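Local coordinates for protein fervidolysin (Fervidobacterium pennivorans, PDB 1R6V) that degrades keratin into peptides as a calcium-binding, subtilisin-like serine protease, allowing its bacterium to grow on native feathers, at residues D111-R116 / L138-V143; R407-N412 / D434-G439; A251-A256 / K262-S267. The protein carries 1 engineered substitution. All coordinates share one frame; numbering follows the deposited sequence.

Contact 1: residues D111-R116 / L138-V143; sequences DMYKIR and LEAIGV
A single water links Tyr113 to helix 136-140: it lies in the plane of the phenol ring, at its edge, 2.6 Å from Tyr113 OH, and donates to Glu139 O at 2.9 Å. The bridge joins the phenol to the last turn of the helix, where Glu139 O also accepts the N-H of Gly142 and Leu138 O that of Val143. Beside the hydroxyl, the CE2 corner of the ring does the touching. Tyr113 CE2 comes within 3.6 Å of Ala140 N and 3.9 Å of Ala140 CB, and a methyl is small enough to let the ring settle against the helix backbone. The Glu139 side chain runs past the same corner, its CD 3.7 Å from Tyr113 CE2. Its CG stands anti to the backbone N (chi1 -168°) and the chain then extends, which carries the carboxylate past the ring at a slant, the two planes 53° apart. Arg125 takes the charge of Glu139 OE1 in a salt bridge and also donates to Met112 O, so one arginine serves both segments. Tyr321, edge-to-face, and Phe326 also meet the Tyr113 ring. Gly142, with its positive phi, suits the helix end, since a CB there would press on the preceding carbonyl. The arrangement is a Schellman-terminated helix of the peptidase S8 region, packed against a segment that probably belongs to the propeptide.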
# COMPACT_ATOMS: atom_id res chain seq x y z
N ASP A 111 -28.36 -13.45 24.88
CA ASP A 111 -28.25 -12.28 25.74
C ASP A 111 -27.42 -11.14 25.12
O ASP A 111 -27.24 -10.09 25.74
CB ASP A 111 -27.63 -12.67 27.09
CG ASP A 111 -27.82 -11.60 28.15
OD1 ASP A 111 -28.99 -11.23 28.41
OD2 ASP A 111 -26.81 -11.12 28.72
N MET A 112 -26.93 -11.35 23.91
CA MET A 112 -26.10 -10.34 23.25
C MET A 112 -26.80 -8.98 23.11
O MET A 112 -27.89 -8.88 22.53
CB MET A 112 -25.68 -10.85 21.86
CG MET A 112 -24.45 -10.17 21.25
SD MET A 112 -22.90 -10.42 22.15
CE MET A 112 -21.89 -9.14 21.37
N TYR A 113 -26.18 -7.94 23.66
CA TYR A 113 -26.70 -6.58 23.59
C TYR A 113 -28.14 -6.49 24.08
O TYR A 113 -29.02 -5.94 23.41
CB TYR A 113 -26.61 -6.06 22.15
CG TYR A 113 -26.79 -4.57 22.04
CD1 TYR A 113 -26.11 -3.71 22.90
CD2 TYR A 113 -27.62 -4.02 21.06
CE1 TYR A 113 -26.24 -2.33 22.79
CE2 TYR A 113 -27.75 -2.64 20.94
CZ TYR A 113 -27.06 -1.80 21.80
OH TYR A 113 -27.15 -0.43 21.66
N LYS A 114 -28.37 -7.05 25.27
CA LYS A 114 -29.68 -7.07 25.91
C LYS A 114 -29.58 -6.43 27.29
O LYS A 114 -28.53 -5.92 27.68
CB LYS A 114 -30.15 -8.52 26.07
CG LYS A 114 -30.42 -9.26 24.77
CD LYS A 114 -31.72 -8.79 24.15
CE LYS A 114 -32.11 -9.64 22.95
NZ LYS A 114 -33.42 -9.19 22.38
N ILE A 115 -30.68 -6.48 28.04
CA ILE A 115 -30.73 -5.94 29.40
C ILE A 115 -30.09 -4.55 29.52
O ILE A 115 -28.87 -4.43 29.66
CB ILE A 115 -30.06 -6.91 30.37
N ARG A 116 -30.93 -3.51 29.49
CA ARG A 116 -30.46 -2.13 29.59
C ARG A 116 -29.38 -1.80 28.56
O ARG A 116 -28.36 -1.18 28.89
CB ARG A 116 -29.94 -1.86 31.01
N LEU A 138 -27.45 -4.62 14.01
CA LEU A 138 -28.29 -3.60 13.40
C LEU A 138 -28.85 -2.69 14.49
O LEU A 138 -28.93 -1.47 14.32
CB LEU A 138 -29.45 -4.23 12.64
CG LEU A 138 -29.05 -5.10 11.44
CD1 LEU A 138 -30.31 -5.57 10.72
CD2 LEU A 138 -28.15 -4.29 10.49
N GLU A 139 -29.24 -3.28 15.61
CA GLU A 139 -29.76 -2.46 16.70
C GLU A 139 -28.67 -1.52 17.21
O GLU A 139 -28.91 -0.34 17.46
CB GLU A 139 -30.25 -3.32 17.87
CG GLU A 139 -31.06 -2.50 18.87
CD GLU A 139 -31.29 -3.20 20.20
OE1 GLU A 139 -31.20 -4.44 20.24
OE2 GLU A 139 -31.60 -2.51 21.20
N ALA A 140 -27.46 -2.04 17.36
CA ALA A 140 -26.36 -1.24 17.86
C ALA A 140 -26.04 -0.03 17.00
O ALA A 140 -25.68 1.02 17.52
CB ALA A 140 -25.13 -2.10 18.04
N ILE A 141 -26.14 -0.17 15.68
CA ILE A 141 -25.82 0.97 14.83
C ILE A 141 -27.00 1.90 14.59
O ILE A 141 -26.88 2.89 13.87
CB ILE A 141 -25.18 0.53 13.46
CG1 ILE A 141 -26.15 -0.33 12.65
CG2 ILE A 141 -23.86 -0.20 13.75
CD1 ILE A 141 -25.64 -0.71 11.24
N GLY A 142 -28.14 1.59 15.19
CA GLY A 142 -29.31 2.46 15.05
C GLY A 142 -30.24 2.23 13.88
O GLY A 142 -31.02 3.11 13.51
N VAL A 143 -30.18 1.05 13.27
CA VAL A 143 -31.05 0.76 12.15
C VAL A 143 -32.50 0.57 12.62
O VAL A 143 -32.75 -0.02 13.66
CB VAL A 143 -30.62 -0.54 11.43
CG1 VAL A 143 -31.68 -0.98 10.45
CG2 VAL A 143 -29.28 -0.34 10.74
O HOH W 1 -28.46 1.11 19.98

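Contact 2: residues R407-N412 / D434-G439; sequences RKLLEN and DAALQG
Leu409 points its isobutyl group at the last turn of helix 433-438, where Ala436 points its methyl back. Leu409 CG stands anti to the backbone N (chi1 178°), which turns the fork of the side chain toward Ala436 O; both methyls meet that oxygen, Leu409 CD2 at 3.4 Å, and Leu409 CG lies 4.2 Å from Ala436 CB. Leu409 CD1 lies 4.2 Å from Gly439 CA, where the chain leaves the helix. Leu410 starts off away, yet its CD2 swings back to 4.4 Å from Ala436 CB. Alanine suits this place because the backbones approach closely, Leu410 CA and Ala436 CA being 5.9 Å apart. Replacing Leu409 with an alanine would probably open a gap beside Ala436 and leave Gly439 without its apolar neighbour. On another face of helix 403-413, Glu411 OE2 lies in the guanidinium plane of Arg407, met on its syn side by Arg407 NH1 at 3.0 Å, and Lys408 NZ comes nearly in line with the C-O bond of Glu411 OE1 at 2.9 Å; Arg407 also pairs with Asp494. Leu410 and Ala436 both rest on Leu394 of helix 380-397, Pro442 borders Leu409, and Leu437 turns to Leu147 of helix 145-150.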
# COMPACT_ATOMS: atom_id res chain seq x y z
N ARG A 407 -16.22 9.78 5.50
CA ARG A 407 -15.49 9.35 6.68
C ARG A 407 -15.69 10.31 7.84
O ARG A 407 -15.94 9.88 8.95
CB ARG A 407 -13.99 9.21 6.39
CG ARG A 407 -13.19 8.74 7.61
CD ARG A 407 -11.73 8.49 7.25
NE ARG A 407 -11.08 9.68 6.69
CZ ARG A 407 -10.72 10.74 7.40
NH1 ARG A 407 -10.94 10.77 8.72
NH2 ARG A 407 -10.16 11.78 6.79
N LYS A 408 -15.58 11.62 7.58
CA LYS A 408 -15.76 12.56 8.69
C LYS A 408 -17.16 12.52 9.27
O LYS A 408 -17.33 12.75 10.46
CB LYS A 408 -15.43 13.99 8.26
CG LYS A 408 -13.95 14.23 7.92
CD LYS A 408 -12.98 13.74 9.02
CE LYS A 408 -13.33 14.26 10.41
NZ LYS A 408 -12.32 13.78 11.42
N LEU A 409 -18.16 12.24 8.45
CA LEU A 409 -19.53 12.17 8.95
C LEU A 409 -19.61 11.02 9.93
O LEU A 409 -20.20 11.14 11.01
CB LEU A 409 -20.51 11.95 7.80
CG LEU A 409 -22.00 11.83 8.20
CD1 LEU A 409 -22.44 13.00 9.11
CD2 LEU A 409 -22.83 11.80 6.93
N LEU A 410 -19.02 9.89 9.57
CA LEU A 410 -19.03 8.74 10.46
C LEU A 410 -18.33 9.02 11.79
O LEU A 410 -18.83 8.65 12.85
CB LEU A 410 -18.34 7.53 9.82
CG LEU A 410 -19.01 6.96 8.57
CD1 LEU A 410 -18.18 5.79 8.11
CD2 LEU A 410 -20.41 6.56 8.84
N GLU A 411 -17.17 9.67 11.72
CA GLU A 411 -16.40 9.96 12.92
C GLU A 411 -17.08 11.01 13.78
O GLU A 411 -17.07 10.91 15.01
CB GLU A 411 -14.99 10.40 12.53
CG GLU A 411 -14.17 9.25 11.89
CD GLU A 411 -12.85 9.70 11.31
OE1 GLU A 411 -12.51 10.91 11.40
OE2 GLU A 411 -12.14 8.84 10.74
N ASN A 412 -17.68 12.01 13.14
CA ASN A 412 -18.37 13.07 13.88
C ASN A 412 -19.64 12.60 14.58
O ASN A 412 -20.07 13.24 15.55
CB ASN A 412 -18.72 14.23 12.95
CG ASN A 412 -17.50 14.99 12.46
OD1 ASN A 412 -16.41 14.86 13.02
ND2 ASN A 412 -17.69 15.80 11.43
N ASP A 434 -28.05 6.03 12.36
CA ASP A 434 -29.10 7.01 12.56
C ASP A 434 -28.56 8.43 12.72
O ASP A 434 -29.06 9.36 12.08
CB ASP A 434 -30.05 6.62 13.72
CG ASP A 434 -29.33 6.35 15.05
OD1 ASP A 434 -28.09 6.41 15.12
OD2 ASP A 434 -30.04 6.06 16.05
N ALA A 435 -27.52 8.60 13.54
CA ALA A 435 -26.93 9.92 13.74
C ALA A 435 -26.23 10.39 12.46
O ALA A 435 -26.31 11.57 12.08
CB ALA A 435 -25.93 9.90 14.91
N ALA A 436 -25.56 9.48 11.77
CA ALA A 436 -24.87 9.86 10.54
C ALA A 436 -25.85 10.31 9.46
O ALA A 436 -25.62 11.30 8.77
CB ALA A 436 -24.03 8.68 10.02
N LEU A 437 -26.96 9.59 9.34
CA LEU A 437 -27.94 9.92 8.30
C LEU A 437 -28.57 11.30 8.51
O LEU A 437 -29.00 11.94 7.55
CB LEU A 437 -29.02 8.84 8.24
CG LEU A 437 -29.95 8.84 7.02
CD1 LEU A 437 -29.14 8.66 5.74
CD2 LEU A 437 -30.95 7.73 7.18
N GLN A 438 -28.62 11.74 9.76
CA GLN A 438 -29.18 13.05 10.07
C GLN A 438 -28.34 14.15 9.44
O GLN A 438 -28.86 15.19 9.04
CB GLN A 438 -29.25 13.28 11.58
CG GLN A 438 -30.30 12.42 12.26
CD GLN A 438 -30.51 12.80 13.70
OE1 GLN A 438 -30.71 13.97 14.02
NE2 GLN A 438 -30.47 11.81 14.59
N GLY A 439 -27.04 13.89 9.35
CA GLY A 439 -26.14 14.85 8.77
C GLY A 439 -26.11 16.14 9.56
O GLY A 439 -26.29 16.14 10.78

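Contact 3: residues A251-A256 / K262-S267; sequences AGIIWA and KVMNHS
A beta-alpha-beta crossover of the subtilisin fold brings helix 246-258 back over the central sheet before the chain enters strand 263-269; the crossover starts from strand 225-230 and passes over the intervening strand 157-162. Helix segment 251-256 and strand segment 263-266 run roughly antiparallel, at 154°, with their axes 10.6 Å apart, and Met264 reaches across from strand to helix. Its CG is anti to the carbonyl carbon (chi1 -54°) and the chain is extended beyond it, which brings CE, the atom that does the touching, up to the helix. Met264 CE lies 3.8 Å from Ile253 CG2 and the same distance from Ala256 CB. It also comes to 3.5 Å from Ile253 O, a carbonyl that takes a hydrogen bond from Thr257 OG1. A long, unbranched, flexible residue can span this separation, while Ala256, pointing at the strand, leaves room for the methionine's end. Two residues further on, His266 points the same way, and its CE1 meets the far end of the isoleucine, 4.1 Å from Ile253 CD1, the two side chains passing at a slant. His266 ND1 is hydrogen-bonded to Trp268 NE1. Met291 of strand 290-294 touches Ile253, Met264 and His266 together; Ala159 and Val161 of strand 157-162 border the same layer, and Phe281 of helix 275-286 packs on Ile253 and His266. Across the sheet, Val263 and Asn265 face helix 380-397.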
# COMPACT_ATOMS: atom_id res chain seq x y z
N ALA A 251 -6.41 -4.94 -10.78
CA ALA A 251 -7.31 -5.09 -11.93
C ALA A 251 -8.75 -5.16 -11.46
O ALA A 251 -9.63 -4.57 -12.08
CB ALA A 251 -6.97 -6.36 -12.71
N GLY A 252 -9.01 -5.91 -10.39
CA GLY A 252 -10.36 -6.02 -9.86
C GLY A 252 -10.90 -4.70 -9.30
O GLY A 252 -12.08 -4.38 -9.46
N ILE A 253 -10.03 -3.94 -8.65
CA ILE A 253 -10.42 -2.65 -8.07
C ILE A 253 -10.71 -1.66 -9.19
O ILE A 253 -11.69 -0.91 -9.15
CB ILE A 253 -9.32 -2.08 -7.16
CG1 ILE A 253 -9.32 -2.86 -5.83
CG2 ILE A 253 -9.52 -0.57 -6.90
CD1 ILE A 253 -8.11 -2.55 -4.95
N ILE A 254 -9.87 -1.70 -10.22
CA ILE A 254 -10.09 -0.81 -11.37
C ILE A 254 -11.40 -1.19 -12.08
O ILE A 254 -12.20 -0.32 -12.46
CB ILE A 254 -8.91 -0.90 -12.38
CG1 ILE A 254 -7.76 0.03 -11.97
CG2 ILE A 254 -9.39 -0.40 -13.75
CD1 ILE A 254 -7.23 -0.11 -10.55
N TRP A 255 -11.62 -2.48 -12.26
CA TRP A 255 -12.84 -2.96 -12.91
C TRP A 255 -14.07 -2.49 -12.12
O TRP A 255 -15.03 -1.96 -12.68
CB TRP A 255 -12.83 -4.49 -12.95
CG TRP A 255 -13.87 -5.10 -13.84
CD1 TRP A 255 -13.72 -5.47 -15.16
CD2 TRP A 255 -15.21 -5.46 -13.47
NE1 TRP A 255 -14.89 -6.04 -15.62
CE2 TRP A 255 -15.82 -6.04 -14.61
CE3 TRP A 255 -15.96 -5.34 -12.29
CZ2 TRP A 255 -17.14 -6.51 -14.60
CZ3 TRP A 255 -17.29 -5.81 -12.28
CH2 TRP A 255 -17.86 -6.38 -13.43
N ALA A 256 -14.03 -2.68 -10.80
CA ALA A 256 -15.16 -2.29 -9.96
C ALA A 256 -15.44 -0.79 -10.04
O ALA A 256 -16.60 -0.36 -10.07
CB ALA A 256 -14.89 -2.69 -8.50
N LYS A 262 -19.50 2.31 -5.71
CA LYS A 262 -19.27 3.57 -5.01
C LYS A 262 -18.63 3.36 -3.64
O LYS A 262 -18.17 4.31 -3.00
CB LYS A 262 -20.57 4.37 -4.87
CG LYS A 262 -21.11 4.87 -6.20
CD LYS A 262 -20.07 5.62 -6.97
CE LYS A 262 -20.57 5.96 -8.37
NZ LYS A 262 -19.48 6.58 -9.18
N VAL A 263 -18.61 2.12 -3.17
CA VAL A 263 -17.94 1.80 -1.92
C VAL A 263 -17.47 0.35 -2.04
O VAL A 263 -18.12 -0.46 -2.72
CB VAL A 263 -18.87 2.00 -0.67
CG1 VAL A 263 -20.16 1.20 -0.83
CG2 VAL A 263 -18.13 1.60 0.60
N MET A 264 -16.32 0.04 -1.46
CA MET A 264 -15.77 -1.33 -1.49
C MET A 264 -15.45 -1.78 -0.08
O MET A 264 -15.03 -0.98 0.74
CB MET A 264 -14.46 -1.40 -2.29
CG MET A 264 -14.57 -0.83 -3.71
SD MET A 264 -13.24 -1.48 -4.83
CE MET A 264 -13.26 -0.17 -6.12
N ASN A 265 -15.63 -3.07 0.18
CA ASN A 265 -15.35 -3.65 1.49
C ASN A 265 -14.11 -4.54 1.35
O ASN A 265 -14.08 -5.40 0.48
CB ASN A 265 -16.56 -4.47 1.97
CG ASN A 265 -16.33 -5.06 3.35
OD1 ASN A 265 -15.80 -6.18 3.49
ND2 ASN A 265 -16.71 -4.31 4.37
N HIS A 266 -13.10 -4.30 2.18
CA HIS A 266 -11.84 -5.07 2.17
C HIS A 266 -11.48 -5.61 3.54
O HIS A 266 -11.43 -4.84 4.51
CB HIS A 266 -10.66 -4.19 1.77
CG HIS A 266 -10.79 -3.53 0.43
ND1 HIS A 266 -10.33 -4.12 -0.73
CD2 HIS A 266 -11.32 -2.34 0.08
CE1 HIS A 266 -10.58 -3.31 -1.75
NE2 HIS A 266 -11.18 -2.22 -1.28
N SER A 267 -11.20 -6.90 3.65
CA SER A 267 -10.75 -7.44 4.93
C SER A 267 -9.61 -8.41 4.65
O SER A 267 -9.73 -9.62 4.86
CB SER A 267 -11.89 -8.14 5.67
OG SER A 267 -12.81 -7.16 6.13

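Contacts 1 and 2 are neighbours, their centres about 19 Å apart, and touch where Gly142 O lies 3.6 Å from Asp434 CB. Contact 3 stands apart in the catalytic core: its centre is about 30 Å from contact 1's and about 23 Å from contact 2's, with nearest atoms about 12 Å and about 9 Å away. Helix 380-397, with Ser381 in its first turn, packs on Leu410 and Ala436 of contact 2 and, across the sheet, on Val263 and Asn265 of contact 3. The His266 side chain is about 7 Å from that of Asp162 and about 9 Å from that of Ser381, both probable charge-relay residues; the third position is occupied by the engineered Ala200.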